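Long-range contacts in putative lipoprotein (Bacteroides fragilis, PDB 3QNK), which probably binds glycans at the outer membrane as a lipid-attached SusD-like partner of a nutrient uptake system, although its own ligand is not established: residues L114-Y119 and D154-D159; K181-A186 and E237-V242. All coordinates share one frame; numbering follows the deposited sequence.

In the fold
Starting from the N terminus, helix 101-126 leads out through a long connection to helix 149-166, which turns back against it; contact 1 closes that loop. Helix 181-194 comes next in the chain, and its first turns meet the bulged strand 238-244 in contact 2, closing a second, longer loop that is wholly helix and coil. The two loops run in series, neither nesting nor crossing. Contact 1 pairs two helices of the alpha-alpha superhelix, whereas contact 2 joins that helical part to the small antiparallel sheet with strands 384-387 and 389-390. Their centres lie about 15 Å apart, and Met117 packs against Phe240 between them.

Contact 1: L114-Y119 and D154-D159; sequences LRAMFY and DFILED
Ala116 and Ile156 form the apolar centre, where the two helices come nearest, with their CA atoms 4.6 Å apart. The small alanine admits the branched side chain: Ile156 CG2 rests 4.0 Å from Ala116 CB and also lies against the Ala116 carbonyl oxygen. With CG1 anti to its own carbonyl carbon (chi1 -63°), Ile156 sends its other branch along the neighbouring turn, where CG1 meets Tyr119 CB at 3.8 Å and CD1 reaches the Tyr119 backbone. On the other flank, Ala116 CB touches Asp159 CB, so the aliphatic root of the acid belongs to the same apolar patch. The segment axes approach to 8.5 Å and run nearly antiparallel, at 155°, the arrangement of a helical hairpin in the alpha-alpha superhelix of this SusD-family protein; its clan is that of the tetratricopeptide repeats. Further out, the Phe155 ring spans two residues of the facing helix. Its CE1 meets Tyr119 CE2 at 3.6 Å, the ring planes inclined by 64°, while the Tyr119 hydroxyl passes on to a hydrogen bond with the backbone of Leu132. The ring's CZ sits over the centre of one face of the Arg115 guanidinium, 3.7 Å from Arg115 CZ. At the polar edge Arg115, its chain bent at chi3, grips Asp159 side-on: NE donates to OD2 at 2.8 Å and NH2 to OD1 at 2.9 Å. Both oxygens use their syn lone pairs and lie close to the guanidinium plane, so the paired bonds fix the carboxylate's rotation. The salt bridge is buried, and second partners reinforce both ends, Asn88 at Arg115 NH1 and His112 at Asp159 OD1.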
loop_
_atom_site.group_PDB
_atom_site.type_symbol
_atom_site.label_atom_id
_atom_site.label_comp_id
_atom_site.label_asym_id
_atom_site.label_seq_id
_atom_site.Cartn_x
_atom_site.Cartn_y
_atom_site.Cartn_z
ATOM N N LEU B 114 0.161 -14.296 -16.009
ATOM C CA LEU B 114 0.002 -13.373 -14.887
ATOM C C LEU B 114 0.876 -12.137 -15.052
ATOM O O LEU B 114 0.366 -11.037 -14.871
ATOM C CB LEU B 114 0.257 -14.060 -13.537
ATOM C CG LEU B 114 -0.858 -15.032 -13.092
ATOM C CD1 LEU B 114 -0.416 -15.857 -11.915
ATOM C CD2 LEU B 114 -2.145 -14.309 -12.732
ATOM N N ARG B 115 2.145 -12.290 -15.465
ATOM C CA ARG B 115 3.024 -11.130 -15.653
ATOM C C ARG B 115 2.488 -10.218 -16.753
ATOM O O ARG B 115 2.553 -8.993 -16.609
ATOM C CB ARG B 115 4.481 -11.540 -15.948
ATOM C CG ARG B 115 5.442 -10.344 -15.930
ATOM C CD ARG B 115 6.882 -10.748 -16.005
ATOM N NE ARG B 115 7.212 -11.273 -17.324
ATOM C CZ ARG B 115 8.440 -11.597 -17.707
ATOM N NH1 ARG B 115 9.466 -11.448 -16.872
ATOM N NH2 ARG B 115 8.654 -12.081 -18.922
ATOM N N ALA B 116 1.932 -10.816 -17.828
ATOM C CA ALA B 116 1.327 -10.096 -18.949
ATOM C C ALA B 116 0.117 -9.310 -18.470
ATOM O O ALA B 116 -0.043 -8.136 -18.806
ATOM C CB ALA B 116 0.924 -11.077 -20.031
HETATM N N MSE B 117 -0.711 -9.949 -17.643
HETATM C CA MSE B 117 -1.898 -9.362 -17.049
HETATM C C MSE B 117 -1.538 -8.185 -16.147
HETATM O O MSE B 117 -2.241 -7.173 -16.184
HETATM C CB MSE B 117 -2.670 -10.430 -16.269
HETATM C CG MSE B 117 -3.797 -9.851 -15.451
HETATM SE SE MSE B 117 -4.968 -11.201 -14.839
HETATM C CE MSE B 117 -6.024 -11.385 -16.465
ATOM N N PHE B 118 -0.472 -8.311 -15.352
ATOM C CA PHE B 118 -0.040 -7.257 -14.420
ATOM C C PHE B 118 0.494 -6.054 -15.168
ATOM O O PHE B 118 0.085 -4.942 -14.838
ATOM C CB PHE B 118 0.992 -7.773 -13.405
ATOM C CG PHE B 118 0.472 -8.860 -12.500
ATOM C CD1 PHE B 118 -0.839 -8.844 -12.043
ATOM C CD2 PHE B 118 1.303 -9.877 -12.062
ATOM C CE1 PHE B 118 -1.322 -9.849 -11.199
ATOM C CE2 PHE B 118 0.818 -10.887 -11.216
ATOM C CZ PHE B 118 -0.491 -10.859 -10.786
ATOM N N TYR B 119 1.345 -6.263 -16.198
ATOM C CA TYR B 119 1.880 -5.180 -17.010
ATOM C C TYR B 119 0.779 -4.500 -17.814
ATOM O O TYR B 119 0.808 -3.269 -17.957
ATOM C CB TYR B 119 2.981 -5.657 -17.939
ATOM C CG TYR B 119 4.381 -5.480 -17.374
ATOM C CD1 TYR B 119 4.909 -4.209 -17.147
ATOM C CD2 TYR B 119 5.201 -6.578 -17.131
ATOM C CE1 TYR B 119 6.192 -4.042 -16.631
ATOM C CE2 TYR B 119 6.491 -6.418 -16.631
ATOM C CZ TYR B 119 6.971 -5.153 -16.364
ATOM O OH TYR B 119 8.235 -5.011 -15.869
ATOM N N ASP B 154 4.499 -4.973 -26.941
ATOM C CA ASP B 154 5.321 -6.075 -27.466
ATOM C C ASP B 154 5.708 -7.037 -26.338
ATOM O O ASP B 154 5.578 -8.245 -26.512
ATOM C CB ASP B 154 6.588 -5.558 -28.161
ATOM C CG ASP B 154 6.397 -4.889 -29.501
ATOM O OD1 ASP B 154 5.305 -5.036 -30.093
ATOM O OD2 ASP B 154 7.367 -4.287 -30.002
ATOM N N PHE B 155 6.145 -6.499 -25.176
ATOM C CA PHE B 155 6.518 -7.290 -23.993
ATOM C C PHE B 155 5.336 -8.137 -23.523
ATOM O O PHE B 155 5.489 -9.347 -23.410
ATOM C CB PHE B 155 7.027 -6.373 -22.853
ATOM C CG PHE B 155 7.658 -7.079 -21.683
ATOM C CD1 PHE B 155 6.874 -7.632 -20.675
ATOM C CD2 PHE B 155 9.035 -7.146 -21.554
ATOM C CE1 PHE B 155 7.456 -8.287 -19.593
ATOM C CE2 PHE B 155 9.615 -7.769 -20.454
ATOM C CZ PHE B 155 8.819 -8.348 -19.488
ATOM N N ILE B 156 4.159 -7.510 -23.304
ATOM C CA ILE B 156 2.917 -8.169 -22.868
ATOM C C ILE B 156 2.557 -9.291 -23.835
ATOM O O ILE B 156 2.315 -10.424 -23.411
ATOM C CB ILE B 156 1.736 -7.162 -22.699
ATOM C CG1 ILE B 156 2.028 -6.115 -21.593
ATOM C CG2 ILE B 156 0.427 -7.896 -22.409
ATOM C CD1 ILE B 156 1.216 -4.849 -21.733
ATOM N N LEU B 157 2.561 -8.981 -25.131
ATOM C CA LEU B 157 2.179 -9.942 -26.168
ATOM C C LEU B 157 3.179 -11.074 -26.319
ATOM O O LEU B 157 2.766 -12.181 -26.650
ATOM C CB LEU B 157 1.937 -9.218 -27.500
ATOM C CG LEU B 157 0.690 -8.297 -27.514
ATOM C CD1 LEU B 157 0.665 -7.393 -28.722
ATOM C CD2 LEU B 157 -0.579 -9.100 -27.377
ATOM N N GLU B 158 4.476 -10.848 -26.038
ATOM C CA GLU B 158 5.457 -11.932 -26.093
ATOM C C GLU B 158 5.215 -12.903 -24.937
ATOM O O GLU B 158 5.283 -14.108 -25.144
ATOM C CB GLU B 158 6.890 -11.406 -26.096
ATOM C CG GLU B 158 7.572 -11.661 -27.429
ATOM C CD GLU B 158 7.659 -13.112 -27.882
ATOM O OE1 GLU B 158 8.337 -13.911 -27.195
ATOM O OE2 GLU B 158 7.074 -13.441 -28.941
ATOM N N ASP B 159 4.840 -12.377 -23.750
ATOM C CA ASP B 159 4.490 -13.165 -22.555
ATOM C C ASP B 159 3.246 -14.007 -22.829
ATOM O O ASP B 159 3.234 -15.189 -22.485
ATOM C CB ASP B 159 4.256 -12.261 -21.319
ATOM C CG ASP B 159 5.436 -12.114 -20.357
ATOM O OD1 ASP B 159 6.386 -12.922 -20.449
ATOM O OD2 ASP B 159 5.382 -11.219 -19.477
#

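Contact 2: K181-A186 and E237-V242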
loop_
_atom_site.group_PDB
_atom_site.type_symbol
_atom_site.label_atom_id
_atom_site.label_comp_id
_atom_site.label_asym_id
_atom_site.label_seq_id
_atom_site.Cartn_x
_atom_site.Cartn_y
_atom_site.Cartn_z
ATOM N N LYS B 181 -5.219 -21.979 -22.131
ATOM C CA LYS B 181 -4.733 -21.571 -23.444
ATOM C C LYS B 181 -5.698 -20.486 -23.976
ATOM O O LYS B 181 -5.259 -19.431 -24.438
ATOM C CB LYS B 181 -4.678 -22.812 -24.344
ATOM C CG LYS B 181 -3.929 -22.705 -25.658
ATOM C CD LYS B 181 -4.075 -24.036 -26.412
ATOM C CE LYS B 181 -2.835 -24.454 -27.169
ATOM N NZ LYS B 181 -1.657 -24.739 -26.285
ATOM N N GLY B 182 -6.995 -20.716 -23.769
ATOM C CA GLY B 182 -8.073 -19.809 -24.131
ATOM C C GLY B 182 -7.982 -18.477 -23.438
ATOM O O GLY B 182 -8.129 -17.439 -24.089
ATOM N N ALA B 183 -7.709 -18.477 -22.115
ATOM C CA ALA B 183 -7.558 -17.232 -21.361
ATOM C C ALA B 183 -6.419 -16.394 -21.944
ATOM O O ALA B 183 -6.589 -15.192 -22.145
ATOM C CB ALA B 183 -7.318 -17.533 -19.890
ATOM N N ALA B 184 -5.289 -17.042 -22.289
ATOM C CA ALA B 184 -4.127 -16.362 -22.866
ATOM C C ALA B 184 -4.472 -15.758 -24.233
ATOM O O ALA B 184 -4.174 -14.588 -24.458
ATOM C CB ALA B 184 -2.959 -17.317 -22.983
ATOM N N TYR B 185 -5.152 -16.522 -25.117
ATOM C CA TYR B 185 -5.551 -16.025 -26.432
ATOM C C TYR B 185 -6.569 -14.904 -26.298
ATOM O O TYR B 185 -6.461 -13.892 -27.005
ATOM C CB TYR B 185 -6.104 -17.153 -27.312
ATOM C CG TYR B 185 -5.052 -17.902 -28.105
ATOM C CD1 TYR B 185 -4.336 -17.273 -29.122
ATOM C CD2 TYR B 185 -4.838 -19.270 -27.904
ATOM C CE1 TYR B 185 -3.369 -17.961 -29.856
ATOM C CE2 TYR B 185 -3.903 -19.980 -28.663
ATOM C CZ TYR B 185 -3.171 -19.322 -29.639
ATOM O OH TYR B 185 -2.238 -20.015 -30.381
ATOM N N ALA B 186 -7.543 -15.066 -25.379
ATOM C CA ALA B 186 -8.562 -14.055 -25.112
ATOM C C ALA B 186 -7.913 -12.748 -24.605
ATOM O O ALA B 186 -8.255 -11.685 -25.122
ATOM C CB ALA B 186 -9.581 -14.574 -24.118
ATOM N N GLU B 237 -19.245 -19.867 -21.078
ATOM C CA GLU B 237 -18.941 -18.502 -21.510
ATOM C C GLU B 237 -17.717 -17.931 -20.761
ATOM O O GLU B 237 -16.989 -17.105 -21.313
ATOM C CB GLU B 237 -20.156 -17.595 -21.306
ATOM C CG GLU B 237 -19.903 -16.128 -21.653
ATOM C CD GLU B 237 -21.039 -15.393 -22.318
ATOM O OE1 GLU B 237 -22.108 -16.004 -22.553
ATOM O OE2 GLU B 237 -20.850 -14.196 -22.616
ATOM N N ILE B 238 -17.507 -18.352 -19.509
ATOM C CA ILE B 238 -16.393 -17.894 -18.691
ATOM C C ILE B 238 -15.067 -18.382 -19.296
ATOM O O ILE B 238 -14.912 -19.569 -19.541
ATOM C CB ILE B 238 -16.561 -18.342 -17.210
ATOM C CG1 ILE B 238 -17.822 -17.718 -16.570
ATOM C CG2 ILE B 238 -15.323 -17.976 -16.404
ATOM C CD1 ILE B 238 -18.302 -18.397 -15.295
ATOM N N ILE B 239 -14.135 -17.462 -19.560
ATOM C CA ILE B 239 -12.802 -17.802 -20.070
ATOM C C ILE B 239 -11.819 -17.682 -18.891
ATOM O O ILE B 239 -11.036 -18.591 -18.673
ATOM C CB ILE B 239 -12.394 -16.967 -21.308
ATOM C CG1 ILE B 239 -13.261 -17.349 -22.523
ATOM C CG2 ILE B 239 -10.929 -17.161 -21.630
ATOM C CD1 ILE B 239 -13.093 -16.472 -23.796
ATOM N N PHE B 240 -11.890 -16.587 -18.116
ATOM C CA PHE B 240 -11.066 -16.348 -16.932
ATOM C C PHE B 240 -11.834 -15.524 -15.918
ATOM O O PHE B 240 -12.390 -14.480 -16.261
ATOM C CB PHE B 240 -9.708 -15.663 -17.273
ATOM C CG PHE B 240 -8.734 -15.672 -16.110
ATOM C CD1 PHE B 240 -8.045 -16.833 -15.760
ATOM C CD2 PHE B 240 -8.537 -14.538 -15.344
ATOM C CE1 PHE B 240 -7.183 -16.851 -14.660
ATOM C CE2 PHE B 240 -7.658 -14.552 -14.254
ATOM C CZ PHE B 240 -6.983 -15.706 -13.925
ATOM N N ASP B 241 -11.857 -15.996 -14.665
ATOM C CA ASP B 241 -12.531 -15.300 -13.568
ATOM C C ASP B 241 -11.791 -15.452 -12.232
ATOM O O ASP B 241 -10.838 -16.229 -12.115
ATOM C CB ASP B 241 -13.992 -15.777 -13.413
ATOM C CG ASP B 241 -14.213 -17.246 -13.034
ATOM O OD1 ASP B 241 -13.202 -17.985 -12.841
ATOM O OD2 ASP B 241 -15.389 -17.661 -12.942
ATOM N N VAL B 242 -12.250 -14.684 -11.237
ATOM C CA VAL B 242 -11.807 -14.687 -9.851
ATOM C C VAL B 242 -13.053 -14.577 -8.970
ATOM O O VAL B 242 -13.954 -13.792 -9.274
ATOM C CB VAL B 242 -10.728 -13.619 -9.487
ATOM C CG1 VAL B 242 -9.366 -13.999 -10.034
ATOM C CG2 VAL B 242 -11.111 -12.239 -9.947
#
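Ile239 reaches from the bulged strand toward the first turns of helix 181-194, and its side chain carries most of this contact. The CB atom directs two branches at the helix. The shorter, CG2, is set anti to the backbone N (chi1 -68° for the CG1 branch) and meets the backbone of Gly182 and Ala183, lying 3.7 Å from the carbonyl carbon of Gly182. The same methyl group approaches Ala186 CB to 3.8 Å. It thus rests on the helix backbone itself, between residues one turn apart, where glycine and two alanines keep the surface low. The longer branch runs through CG1 to an extended tip, and CD1 ends 4.0 Å from Ala186 CB. Ile394 of helix 391-405 also packs on both Ile239 and Ala186, so a second helix borders the same apolar patch.

The chain changes course at Ile239 and Phe240, which both face Leu389 in a classic beta bulge. Here the central strand of a small antiparallel sheet is interrupted, and the successive residues Ile239 and Phe240 both start out toward the helix instead of alternating as in a regular strand. In the family's sequence terms, the contact brings the region of the family named starch-binding associating with outer membrane against the SusD region.

The second bulge residue, Phe240, contributes mainly its root, CB meeting Ala183 CB at 4.0 Å. With CG anti to the backbone N (chi1 -168°), the ring then departs from the helix and makes an edge-to-face pair with Phe113. The polar backbone of the bulge is bonded to Leu389, through both Ile239 and Phe240.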